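Local coordinates for alpha-acetolactate decarboxylase (Bacillus subtilis subsp. subtilis str. 168, PDB 5XNE), which catalyses the decarboxylation of (2S)-2-acetolactate to (R)-acetoin, a step on the route from pyruvate to (R,R)-butane-2,3-diol, at residues V121-V126 and G185-Y190; D115-K120 and N150-I155; T37-D42 and R69-S74; E51-R56 and E179-G184. All blocks are in the same frame, centred on the assembly; numbering follows the deposited sequence.

Overall arrangement
Contact 1 supplies the zinc ligand His-186, and the other three join the strands and loops around it. Contact 1 shares strand 117-124 with contact 2, their centres about 12 Å apart; Tyr-190 CG of the first packs on Ile-155 CD1 of the second at 3.9 Å. Contact 3 lies on the other side of the chain's centre from contact 2, about 25 Å away centre to centre, yet its Phe-72 side chain comes within about 6 Å of the zinc. Contact 4 touches all three: Thr-123 OG1 is 2.9 Å from Gly-184 O, Asp-42 OD1 is 2.8 Å from Arg-56 NE in a salt bridge, and Arg-152 approaches Glu-179.

Contact 1: residues V121-V126 and G185-Y190. With ZN (zinc ion), chain D.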
# COMPACT_ATOMS: atom_id res chain seq x y z
N VAL B 121 -22.39 -15.47 15.79
CA VAL B 121 -21.59 -14.99 14.66
C VAL B 121 -22.54 -14.72 13.51
O VAL B 121 -23.38 -15.57 13.20
CB VAL B 121 -20.50 -15.99 14.19
CG1 VAL B 121 -19.63 -15.36 13.10
CG2 VAL B 121 -19.63 -16.45 15.34
N GLN B 122 -22.43 -13.56 12.89
CA GLN B 122 -23.17 -13.32 11.67
C GLN B 122 -22.19 -13.20 10.51
O GLN B 122 -21.22 -12.45 10.59
CB GLN B 122 -24.02 -12.06 11.73
CG GLN B 122 -24.86 -11.89 10.48
CD GLN B 122 -25.74 -10.67 10.52
OE1 GLN B 122 -25.27 -9.54 10.32
NE2 GLN B 122 -27.02 -10.88 10.80
N THR B 123 -22.46 -13.95 9.45
CA THR B 123 -21.61 -13.92 8.28
C THR B 123 -22.38 -13.73 7.00
O THR B 123 -23.61 -13.87 6.96
CB THR B 123 -20.81 -15.22 8.12
OG1 THR B 123 -21.71 -16.29 7.77
CG2 THR B 123 -20.05 -15.58 9.40
N ARG B 124 -21.63 -13.41 5.95
CA ARG B 124 -22.09 -13.52 4.57
C ARG B 124 -21.16 -14.43 3.78
O ARG B 124 -20.00 -14.63 4.16
CB ARG B 124 -22.13 -12.16 3.88
CG ARG B 124 -20.75 -11.52 3.73
CD ARG B 124 -20.31 -11.45 2.26
NE ARG B 124 -18.90 -11.09 2.14
CZ ARG B 124 -18.51 -9.84 1.94
NH1 ARG B 124 -19.46 -8.90 1.82
NH2 ARG B 124 -17.22 -9.53 1.83
N THR B 125 -21.65 -14.96 2.67
CA THR B 125 -20.76 -15.61 1.70
C THR B 125 -21.08 -15.04 0.33
O THR B 125 -22.18 -15.23 -0.18
CB THR B 125 -20.91 -17.14 1.67
OG1 THR B 125 -22.27 -17.48 1.36
CG2 THR B 125 -20.52 -17.76 3.00
N VAL B 126 -20.13 -14.34 -0.27
CA VAL B 126 -20.33 -13.90 -1.65
C VAL B 126 -20.51 -15.13 -2.53
O VAL B 126 -19.94 -16.20 -2.26
CB VAL B 126 -19.15 -13.04 -2.19
CG1 VAL B 126 -19.12 -11.67 -1.51
CG2 VAL B 126 -17.83 -13.78 -2.06
N GLY B 185 -17.98 -17.79 6.92
CA GLY B 185 -17.94 -16.77 5.88
C GLY B 185 -17.29 -15.49 6.35
O GLY B 185 -16.49 -15.49 7.28
N HIS B 186 -17.61 -14.40 5.65
CA HIS B 186 -17.13 -13.08 5.99
C HIS B 186 -17.93 -12.55 7.18
O HIS B 186 -19.15 -12.52 7.13
CB HIS B 186 -17.26 -12.14 4.78
CG HIS B 186 -17.00 -10.70 5.10
ND1 HIS B 186 -15.79 -10.08 4.82
CD2 HIS B 186 -17.80 -9.75 5.63
CE1 HIS B 186 -15.86 -8.82 5.19
NE2 HIS B 186 -17.06 -8.59 5.69
N VAL B 187 -17.24 -12.14 8.23
CA VAL B 187 -17.91 -11.76 9.48
C VAL B 187 -18.44 -10.33 9.48
O VAL B 187 -17.69 -9.39 9.21
CB VAL B 187 -16.93 -11.94 10.67
CG1 VAL B 187 -17.54 -11.41 11.97
CG2 VAL B 187 -16.57 -13.41 10.80
N PHE B 188 -19.73 -10.17 9.80
CA PHE B 188 -20.36 -8.86 10.02
C PHE B 188 -20.38 -8.48 11.50
O PHE B 188 -20.24 -7.30 11.85
CB PHE B 188 -21.81 -8.85 9.51
CG PHE B 188 -21.96 -8.76 8.03
CD1 PHE B 188 -21.04 -8.06 7.25
CD2 PHE B 188 -23.03 -9.37 7.40
CE1 PHE B 188 -21.20 -7.97 5.87
CE2 PHE B 188 -23.19 -9.30 6.02
CZ PHE B 188 -22.27 -8.59 5.26
N ASP B 189 -20.60 -9.47 12.36
CA ASP B 189 -20.79 -9.22 13.78
C ASP B 189 -20.57 -10.51 14.55
O ASP B 189 -20.63 -11.60 13.98
CB ASP B 189 -22.20 -8.66 14.04
CG ASP B 189 -22.36 -8.10 15.45
OD1 ASP B 189 -21.35 -7.67 16.06
OD2 ASP B 189 -23.51 -8.08 15.95
N TYR B 190 -20.28 -10.38 15.84
CA TYR B 190 -20.08 -11.56 16.67
C TYR B 190 -20.11 -11.23 18.15
O TYR B 190 -19.87 -10.09 18.55
CB TYR B 190 -18.75 -12.24 16.33
CG TYR B 190 -17.55 -11.33 16.40
CD1 TYR B 190 -17.20 -10.51 15.33
CD2 TYR B 190 -16.76 -11.28 17.54
CE1 TYR B 190 -16.11 -9.69 15.39
CE2 TYR B 190 -15.65 -10.46 17.61
CZ TYR B 190 -15.33 -9.66 16.53
OH TYR B 190 -14.24 -8.84 16.59
ZN ZN D . -14.02 -10.66 3.47
O HOH W 1 -14.42 -9.04 1.86
O HOH W 2 -12.64 -11.03 1.75
O HOH W 3 -15.42 -11.50 1.86
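The guanidinium of Arg-124 lies flat on the imidazole of His-186, centres 3.8 Å apart and planes inclined by 29°, while Val-126 CG1 lies over the rim of its opposite face. Two zinc-bound waters sit at the guanidinium edge, and Phe-188 CD1 lies at the imidazole edge. His-186 ND1 binds the zinc ion at 2.3 Å, with three waters, His-173 and His-175 completing the site. CG of Arg-124 stands between backbone N and carbonyl carbon (chi1 64°), and a bend at chi2 then brings NE to 3.3 Å from His-186 CB; CG itself lies 3.6 Å from Phe-188 CZ. Glu-44 forms a salt bridge with Arg-124 NE, and Glu-233 O accepts from His-186 NE2, so both stacked groups are held from outside. A leucine at Arg-124 would probably leave Glu-44 without its charged mate and the metal-binding ring without its flat cover. The backbones pair antiparallel: Arg-124 and His-186 exchange two hydrogen bonds, and at a classic bulge Gln-122 faces both Phe-188 and Asp-189, with Phe-188 N to Gln-122 O at 2.8 Å. Strand 145-149 flanks 121-126 on its other edge, strand 171-178 flanks 185-190, and Tyr-190 reaches helix 92-100.

Contact 2: residues D115-K120 and N150-I155; sequences DGLFKK and NVRGTI
Phe-118 and Ile-155 form the apolar heart of this contact: the methyl CD1 of Ile-155 approaches CE2 of the ring at 3.5 Å, and CG1 lies close to CZ. At the ring's edge, near its plane, are the carbonyl oxygens of Val-151 and Gly-153, the latter 3.7 Å from Phe-118 CE1. The ring gets there because its CG stands opposite the carbonyl carbon (chi1 -54°), which swings its edge toward the partner strand. On the other face of the paired strands, Leu-117 CD1 rests on the aliphatic part of Arg-152, 3.7 Å from CG. Farther along that face, the hydroxyl of Thr-154 donates to Asp-115 OD1 at 2.7 Å, the two side chains lying side by side and pointing the same way; the other carboxylate oxygen, OD2, makes a salt bridge with Arg-113.

The backbone fixes these positions. Gly-116 and Gly-153 exchange two nearly straight hydrogen bonds, and Phe-118 N donates to Val-151 O at 2.8 Å. Both glycines adopt strongly extended angles with positive phi; at Gly-116 any CB would be jammed against the preceding carbonyl. Beyond the pair, Leu-192 packs on Phe-118, while Leu-174 and Phe-176 of strand 171-178 reach Ile-155.

At the far end Asn-150 N donates to Lys-119 O at 2.9 Å, from well above the carbonyl plane. There Asn-150, with positive phi, and Val-151 both face Phe-118, the pattern of a G1 beta bulge, which ends the antiparallel pairing of strands 117-124 and 151-160 where the chain turns a corner.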
# COMPACT_ATOMS: atom_id res chain seq x y z
N ASP B 115 -9.93 -18.36 18.75
CA ASP B 115 -10.35 -19.75 18.77
C ASP B 115 -11.18 -20.02 20.01
O ASP B 115 -10.73 -19.79 21.12
CB ASP B 115 -9.15 -20.70 18.76
CG ASP B 115 -8.28 -20.51 17.53
OD1 ASP B 115 -8.66 -21.02 16.46
OD2 ASP B 115 -7.23 -19.86 17.66
N GLY B 116 -12.40 -20.50 19.82
CA GLY B 116 -13.24 -20.80 20.96
C GLY B 116 -14.70 -20.92 20.63
O GLY B 116 -15.06 -21.41 19.56
N LEU B 117 -15.54 -20.46 21.55
CA LEU B 117 -16.99 -20.54 21.39
C LEU B 117 -17.62 -19.17 21.29
O LEU B 117 -17.34 -18.29 22.09
CB LEU B 117 -17.62 -21.33 22.54
CG LEU B 117 -17.61 -22.84 22.35
CD1 LEU B 117 -16.19 -23.42 22.44
CD2 LEU B 117 -18.56 -23.54 23.33
N PHE B 118 -18.48 -19.01 20.30
CA PHE B 118 -19.12 -17.74 20.07
C PHE B 118 -20.60 -17.84 20.33
O PHE B 118 -21.26 -18.74 19.81
CB PHE B 118 -18.86 -17.29 18.64
CG PHE B 118 -17.41 -17.27 18.31
CD1 PHE B 118 -16.79 -18.39 17.80
CD2 PHE B 118 -16.66 -16.14 18.55
CE1 PHE B 118 -15.45 -18.39 17.52
CE2 PHE B 118 -15.33 -16.13 18.26
CZ PHE B 118 -14.72 -17.26 17.74
N LYS B 119 -21.11 -16.93 21.14
CA LYS B 119 -22.54 -16.87 21.39
C LYS B 119 -23.28 -16.58 20.10
O LYS B 119 -24.29 -17.22 19.79
CB LYS B 119 -22.86 -15.82 22.44
CG LYS B 119 -24.34 -15.72 22.75
CD LYS B 119 -24.57 -14.91 24.00
CE LYS B 119 -26.01 -15.01 24.46
NZ LYS B 119 -26.95 -14.63 23.38
N LYS B 120 -22.78 -15.61 19.34
CA LYS B 120 -23.32 -15.29 18.02
C LYS B 120 -22.19 -15.05 17.03
O LYS B 120 -21.15 -14.50 17.40
CB LYS B 120 -24.21 -14.05 18.06
CG LYS B 120 -25.38 -14.11 19.04
CD LYS B 120 -26.20 -12.82 18.98
CE LYS B 120 -26.78 -12.47 20.35
NZ LYS B 120 -25.82 -12.76 21.46
N ASN B 150 -24.13 -20.07 19.57
CA ASN B 150 -23.33 -20.95 20.42
C ASN B 150 -22.52 -21.96 19.63
O ASN B 150 -22.70 -23.17 19.75
CB ASN B 150 -24.24 -21.66 21.43
CG ASN B 150 -24.73 -20.73 22.51
OD1 ASN B 150 -24.01 -20.45 23.47
ND2 ASN B 150 -25.94 -20.21 22.34
N VAL B 151 -21.63 -21.44 18.79
CA VAL B 151 -20.90 -22.28 17.85
C VAL B 151 -19.41 -22.23 18.18
O VAL B 151 -18.88 -21.19 18.58
CB VAL B 151 -21.16 -21.82 16.39
CG1 VAL B 151 -20.77 -20.34 16.20
CG2 VAL B 151 -20.44 -22.71 15.38
N ARG B 152 -18.75 -23.38 18.06
CA ARG B 152 -17.31 -23.47 18.26
C ARG B 152 -16.62 -23.33 16.91
O ARG B 152 -17.10 -23.84 15.90
CB ARG B 152 -16.94 -24.81 18.92
CG ARG B 152 -15.45 -25.03 19.14
CD ARG B 152 -15.20 -26.39 19.79
NE ARG B 152 -15.84 -27.46 19.03
CZ ARG B 152 -15.25 -28.61 18.69
NH1 ARG B 152 -14.00 -28.84 19.05
NH2 ARG B 152 -15.92 -29.51 17.99
N GLY B 153 -15.49 -22.62 16.88
CA GLY B 153 -14.74 -22.48 15.65
C GLY B 153 -13.65 -21.42 15.77
O GLY B 153 -13.13 -21.15 16.85
N THR B 154 -13.33 -20.81 14.63
CA THR B 154 -12.22 -19.88 14.56
C THR B 154 -12.61 -18.66 13.75
O THR B 154 -13.09 -18.80 12.64
CB THR B 154 -10.98 -20.54 13.91
OG1 THR B 154 -10.56 -21.65 14.72
CG2 THR B 154 -9.82 -19.54 13.77
N ILE B 155 -12.41 -17.48 14.33
CA ILE B 155 -12.47 -16.23 13.56
C ILE B 155 -11.03 -15.84 13.27
O ILE B 155 -10.18 -15.86 14.14
CB ILE B 155 -13.17 -15.11 14.33
CG1 ILE B 155 -14.67 -15.42 14.46
CG2 ILE B 155 -12.96 -13.77 13.63
CD1 ILE B 155 -15.45 -14.38 15.24

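Contact 3: residues T37-D42 and R69-S74; sequences TFNKLD and RSPFCS
Ser-70 OG is gripped from two sides: it donates to Thr-37 O at 2.7 Å and accepts from Phe-72 N at 3.0 Å. The second bond, reaching from a serine hydroxyl to the amide two residues on, defines an ST turn, and here the turn bends the chain between strand 69-70 and strand 73-76. With chi1 at 175°, OG stands across the CA-CB bond from the Ser-70 nitrogen, which brings it to Thr-37 O from above the carbonyl plane, 42° out of it. One side chain thus closes its own turn and ties it to the loop that follows strand 33-37.

Two backbone bonds flank this tie. Thr-37 N donates to Phe-72 O at 2.9 Å, nearly straight, and Asn-39 N donates to Arg-69 O from above the carbonyl plane. Between them Pro-71 fills the angle of the turn: its CD packs against Phe-38 C at 3.3 Å, and its CG meets the methyl CG2 of Thr-37. Thr-37 OG1 points elsewhere, bonding to Gly-43 O.

The end at Asn-39 and Arg-69 is more polar. The amide of Asn-39 lies across Arg-69, with CG 3.5 Å from Arg-69 CB and ND2 over one guanidinium face, the two planes 53° apart. ND2 and Arg-69 NE are both donors and do not bond each other; the polar ends are instead drawn to Gly-20, whose N donates to Asn-39 OD1 and whose O accepts from Arg-69 NH2. Asn-39 OD1 also rests 3.3 Å from Pro-71 CD, at the start of the turn.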
# COMPACT_ATOMS: atom_id res chain seq x y z
N THR B 37 -11.21 -13.94 -1.30
CA THR B 37 -12.29 -14.54 -2.07
C THR B 37 -11.67 -15.28 -3.26
O THR B 37 -10.46 -15.46 -3.34
CB THR B 37 -13.31 -13.48 -2.52
OG1 THR B 37 -14.44 -14.11 -3.14
CG2 THR B 37 -12.69 -12.46 -3.49
N PHE B 38 -12.53 -15.75 -4.15
CA PHE B 38 -12.12 -16.56 -5.29
C PHE B 38 -12.58 -15.91 -6.58
O PHE B 38 -13.40 -14.99 -6.54
CB PHE B 38 -12.73 -17.97 -5.20
CG PHE B 38 -12.23 -18.78 -4.04
CD1 PHE B 38 -12.71 -18.55 -2.76
CD2 PHE B 38 -11.31 -19.79 -4.25
CE1 PHE B 38 -12.24 -19.30 -1.70
CE2 PHE B 38 -10.85 -20.56 -3.18
CZ PHE B 38 -11.31 -20.31 -1.91
N ASN B 39 -12.08 -16.39 -7.70
CA ASN B 39 -12.55 -15.89 -8.98
C ASN B 39 -14.06 -16.03 -9.09
O ASN B 39 -14.66 -16.98 -8.54
CB ASN B 39 -11.85 -16.59 -10.14
CG ASN B 39 -10.53 -15.91 -10.51
OD1 ASN B 39 -9.94 -15.20 -9.68
ND2 ASN B 39 -10.07 -16.12 -11.74
N LYS B 40 -14.67 -15.05 -9.75
CA LYS B 40 -16.12 -14.94 -9.90
C LYS B 40 -16.85 -14.68 -8.58
O LYS B 40 -18.08 -14.74 -8.54
CB LYS B 40 -16.70 -16.21 -10.57
CG LYS B 40 -15.86 -16.77 -11.70
CD LYS B 40 -16.61 -17.88 -12.45
CE LYS B 40 -17.76 -17.27 -13.25
NZ LYS B 40 -17.30 -16.27 -14.26
N LEU B 41 -16.11 -14.32 -7.52
CA LEU B 41 -16.67 -14.22 -6.16
C LEU B 41 -17.32 -15.54 -5.73
O LEU B 41 -18.28 -15.55 -4.97
CB LEU B 41 -17.70 -13.10 -6.03
CG LEU B 41 -17.26 -11.65 -6.20
CD1 LEU B 41 -18.42 -10.74 -5.80
CD2 LEU B 41 -16.02 -11.36 -5.37
N ASP B 42 -16.77 -16.65 -6.20
CA ASP B 42 -17.33 -17.96 -5.87
C ASP B 42 -16.84 -18.39 -4.49
O ASP B 42 -15.95 -19.24 -4.37
CB ASP B 42 -16.95 -18.97 -6.95
CG ASP B 42 -17.61 -20.32 -6.75
OD1 ASP B 42 -18.49 -20.45 -5.87
OD2 ASP B 42 -17.23 -21.24 -7.50
N ARG B 69 -8.37 -20.00 -8.36
CA ARG B 69 -7.83 -18.66 -8.62
C ARG B 69 -8.51 -17.61 -7.76
O ARG B 69 -9.65 -17.79 -7.34
CB ARG B 69 -7.99 -18.28 -10.10
CG ARG B 69 -7.21 -19.18 -11.07
CD ARG B 69 -7.55 -18.91 -12.56
NE ARG B 69 -7.34 -17.53 -13.03
CZ ARG B 69 -7.44 -17.16 -14.31
NH1 ARG B 69 -7.73 -18.07 -15.24
NH2 ARG B 69 -7.25 -15.89 -14.68
N SER B 70 -7.81 -16.50 -7.51
CA SER B 70 -8.37 -15.41 -6.72
C SER B 70 -8.05 -14.03 -7.27
O SER B 70 -6.92 -13.79 -7.69
CB SER B 70 -7.87 -15.47 -5.28
OG SER B 70 -8.35 -14.33 -4.59
N PRO B 71 -9.03 -13.11 -7.21
CA PRO B 71 -8.82 -11.70 -7.55
C PRO B 71 -8.38 -10.85 -6.36
O PRO B 71 -8.02 -9.69 -6.55
CB PRO B 71 -10.20 -11.24 -8.02
CG PRO B 71 -11.14 -12.03 -7.12
CD PRO B 71 -10.46 -13.40 -6.94
N PHE B 72 -8.46 -11.41 -5.15
CA PHE B 72 -8.24 -10.63 -3.93
C PHE B 72 -8.11 -11.56 -2.73
O PHE B 72 -9.02 -12.32 -2.43
CB PHE B 72 -9.39 -9.65 -3.69
CG PHE B 72 -9.23 -8.83 -2.45
CD1 PHE B 72 -8.40 -7.72 -2.45
CD2 PHE B 72 -9.89 -9.17 -1.28
CE1 PHE B 72 -8.23 -6.95 -1.30
CE2 PHE B 72 -9.72 -8.40 -0.12
CZ PHE B 72 -8.89 -7.29 -0.14
N CYS B 73 -6.97 -11.46 -2.04
CA CYS B 73 -6.76 -12.24 -0.83
C CYS B 73 -5.51 -11.70 -0.13
O CYS B 73 -4.76 -10.89 -0.70
CB CYS B 73 -6.64 -13.75 -1.15
SG CYS B 73 -5.61 -14.21 -2.56
N SER B 74 -5.32 -12.13 1.12
CA SER B 74 -4.23 -11.65 1.96
C SER B 74 -3.66 -12.85 2.73
O SER B 74 -4.44 -13.63 3.28
CB SER B 74 -4.73 -10.59 2.96
OG SER B 74 -5.50 -9.56 2.36

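Contact 4: residues E51-R56 and E179-G184; sequences EFYRLR and EGRNSG
Strand 51-56 and the loop 179-184 face each other without a single direct hydrogen bond, their nearest alpha carbons, Leu-55 CA and Ser-183 CA, 6.7 Å apart. The loop connects strands 171-178 and 184-192, a beta hairpin connection, and side chains from the strand fill the distance. Arg-181 takes positive phi and psi (53° and 50°), and the backbone angles of Gly-184 leave no room for a CB beside the oxygen of Ser-183.

Leu-55 points at the loop and sets its CD1 against the peptide link of Ser-183 and Gly-184, 3.4 Å from Ser-183 C. Two residues earlier, Tyr-53 meets Arg-181 at about a right angle: the arginine methylenes CG and CD cross the hydroxyl end of the ring, CD 3.8 Å from Tyr-53 CE1. A bend at chi2 (-62°) carries the arginine chain across the phenol, while Asp-178 O accepts from NH1.

Water completes the join. Glu-51 OE1 accepts from two waters, and these in turn accept from Arg-181 NE and NH2, so the opposite charges meet through solvent. An alanine in place of Tyr-53 would probably open a gap beside the arginine methylenes and take one partner from the water that Tyr-53 OH shares with Glu-51 and Arg-181 NE. That water lies in the plane of the guanidinium, at its edge, and sits 2.6 Å from Tyr-53 OH.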
# COMPACT_ATOMS: atom_id res chain seq x y z
N GLU B 51 -4.11 -24.72 6.38
CA GLU B 51 -5.31 -25.39 5.89
C GLU B 51 -6.34 -24.36 5.43
O GLU B 51 -6.88 -23.61 6.25
CB GLU B 51 -5.89 -26.30 6.98
CG GLU B 51 -4.91 -27.40 7.41
CD GLU B 51 -5.46 -28.32 8.49
OE1 GLU B 51 -6.52 -28.02 9.05
OE2 GLU B 51 -4.80 -29.35 8.78
N PHE B 52 -6.59 -24.31 4.12
CA PHE B 52 -7.44 -23.28 3.52
C PHE B 52 -8.71 -23.87 2.94
O PHE B 52 -8.69 -24.96 2.36
CB PHE B 52 -6.66 -22.53 2.43
CG PHE B 52 -5.67 -21.56 2.98
CD1 PHE B 52 -4.43 -22.00 3.47
CD2 PHE B 52 -5.97 -20.21 3.03
CE1 PHE B 52 -3.51 -21.10 3.99
CE2 PHE B 52 -5.04 -19.30 3.56
CZ PHE B 52 -3.82 -19.75 4.04
N TYR B 53 -9.80 -23.12 3.08
CA TYR B 53 -11.12 -23.56 2.64
C TYR B 53 -11.84 -22.52 1.80
O TYR B 53 -11.62 -21.31 1.98
CB TYR B 53 -12.00 -23.90 3.84
CG TYR B 53 -11.54 -25.12 4.60
CD1 TYR B 53 -10.59 -25.02 5.60
CD2 TYR B 53 -12.07 -26.37 4.32
CE1 TYR B 53 -10.17 -26.14 6.31
CE2 TYR B 53 -11.66 -27.50 5.02
CZ TYR B 53 -10.71 -27.37 6.00
OH TYR B 53 -10.31 -28.49 6.69
N ARG B 54 -12.69 -23.00 0.89
CA ARG B 54 -13.65 -22.20 0.15
C ARG B 54 -15.03 -22.36 0.80
O ARG B 54 -15.61 -23.44 0.77
CB ARG B 54 -13.72 -22.62 -1.32
CG ARG B 54 -14.67 -21.78 -2.17
CD ARG B 54 -15.02 -22.44 -3.51
NE ARG B 54 -13.86 -22.76 -4.35
CZ ARG B 54 -13.51 -22.07 -5.43
NH1 ARG B 54 -14.19 -20.98 -5.79
NH2 ARG B 54 -12.45 -22.45 -6.14
N LEU B 55 -15.54 -21.30 1.41
CA LEU B 55 -16.87 -21.33 2.04
C LEU B 55 -17.93 -20.83 1.08
O LEU B 55 -17.86 -19.68 0.62
CB LEU B 55 -16.89 -20.48 3.32
CG LEU B 55 -16.34 -21.00 4.65
CD1 LEU B 55 -17.31 -21.98 5.30
CD2 LEU B 55 -14.98 -21.63 4.50
N ARG B 56 -18.91 -21.66 0.75
CA ARG B 56 -19.96 -21.25 -0.18
C ARG B 56 -21.32 -21.08 0.48
O ARG B 56 -21.57 -21.57 1.58
CB ARG B 56 -20.10 -22.26 -1.32
CG ARG B 56 -18.98 -22.25 -2.35
CD ARG B 56 -19.38 -23.13 -3.54
NE ARG B 56 -18.47 -23.01 -4.66
CZ ARG B 56 -17.61 -23.97 -5.03
NH1 ARG B 56 -17.55 -25.12 -4.36
NH2 ARG B 56 -16.82 -23.77 -6.08
N GLU B 179 -15.89 -25.42 13.77
CA GLU B 179 -14.95 -26.51 14.02
C GLU B 179 -15.24 -27.71 13.11
O GLU B 179 -14.33 -28.45 12.75
CB GLU B 179 -14.99 -26.94 15.49
CG GLU B 179 -13.84 -27.87 15.86
CD GLU B 179 -12.64 -27.12 16.42
OE1 GLU B 179 -12.68 -25.87 16.48
OE2 GLU B 179 -11.64 -27.78 16.79
N GLY B 180 -16.50 -27.87 12.71
CA GLY B 180 -16.87 -28.93 11.79
C GLY B 180 -16.47 -28.68 10.35
O GLY B 180 -16.67 -29.54 9.49
N ARG B 181 -15.90 -27.51 10.09
CA ARG B 181 -15.45 -27.12 8.75
C ARG B 181 -16.55 -27.25 7.68
O ARG B 181 -16.33 -27.84 6.63
CB ARG B 181 -14.23 -27.95 8.32
CG ARG B 181 -13.03 -27.87 9.26
CD ARG B 181 -12.47 -26.46 9.36
NE ARG B 181 -11.24 -26.40 10.13
CZ ARG B 181 -11.13 -25.86 11.34
NH1 ARG B 181 -12.18 -25.31 11.94
NH2 ARG B 181 -9.95 -25.86 11.96
N ASN B 182 -17.72 -26.68 7.95
CA ASN B 182 -18.78 -26.61 6.94
C ASN B 182 -19.27 -25.20 6.68
O ASN B 182 -19.62 -24.84 5.55
CB ASN B 182 -19.96 -27.48 7.35
CG ASN B 182 -19.62 -28.95 7.39
OD1 ASN B 182 -19.31 -29.55 6.36
ND2 ASN B 182 -19.67 -29.54 8.57
N SER B 183 -19.31 -24.40 7.73
CA SER B 183 -20.05 -23.15 7.68
C SER B 183 -19.19 -21.99 8.14
O SER B 183 -18.20 -22.18 8.84
CB SER B 183 -21.30 -23.23 8.56
OG SER B 183 -22.19 -24.24 8.11
N GLY B 184 -19.60 -20.80 7.73
CA GLY B 184 -18.98 -19.57 8.19
C GLY B 184 -19.07 -18.51 7.11
O GLY B 184 -20.11 -18.33 6.46
O HOH W 4 -7.53 -25.81 10.39
O HOH W 5 -9.26 -28.17 9.08
O HOH W 6 -20.51 -22.33 4.12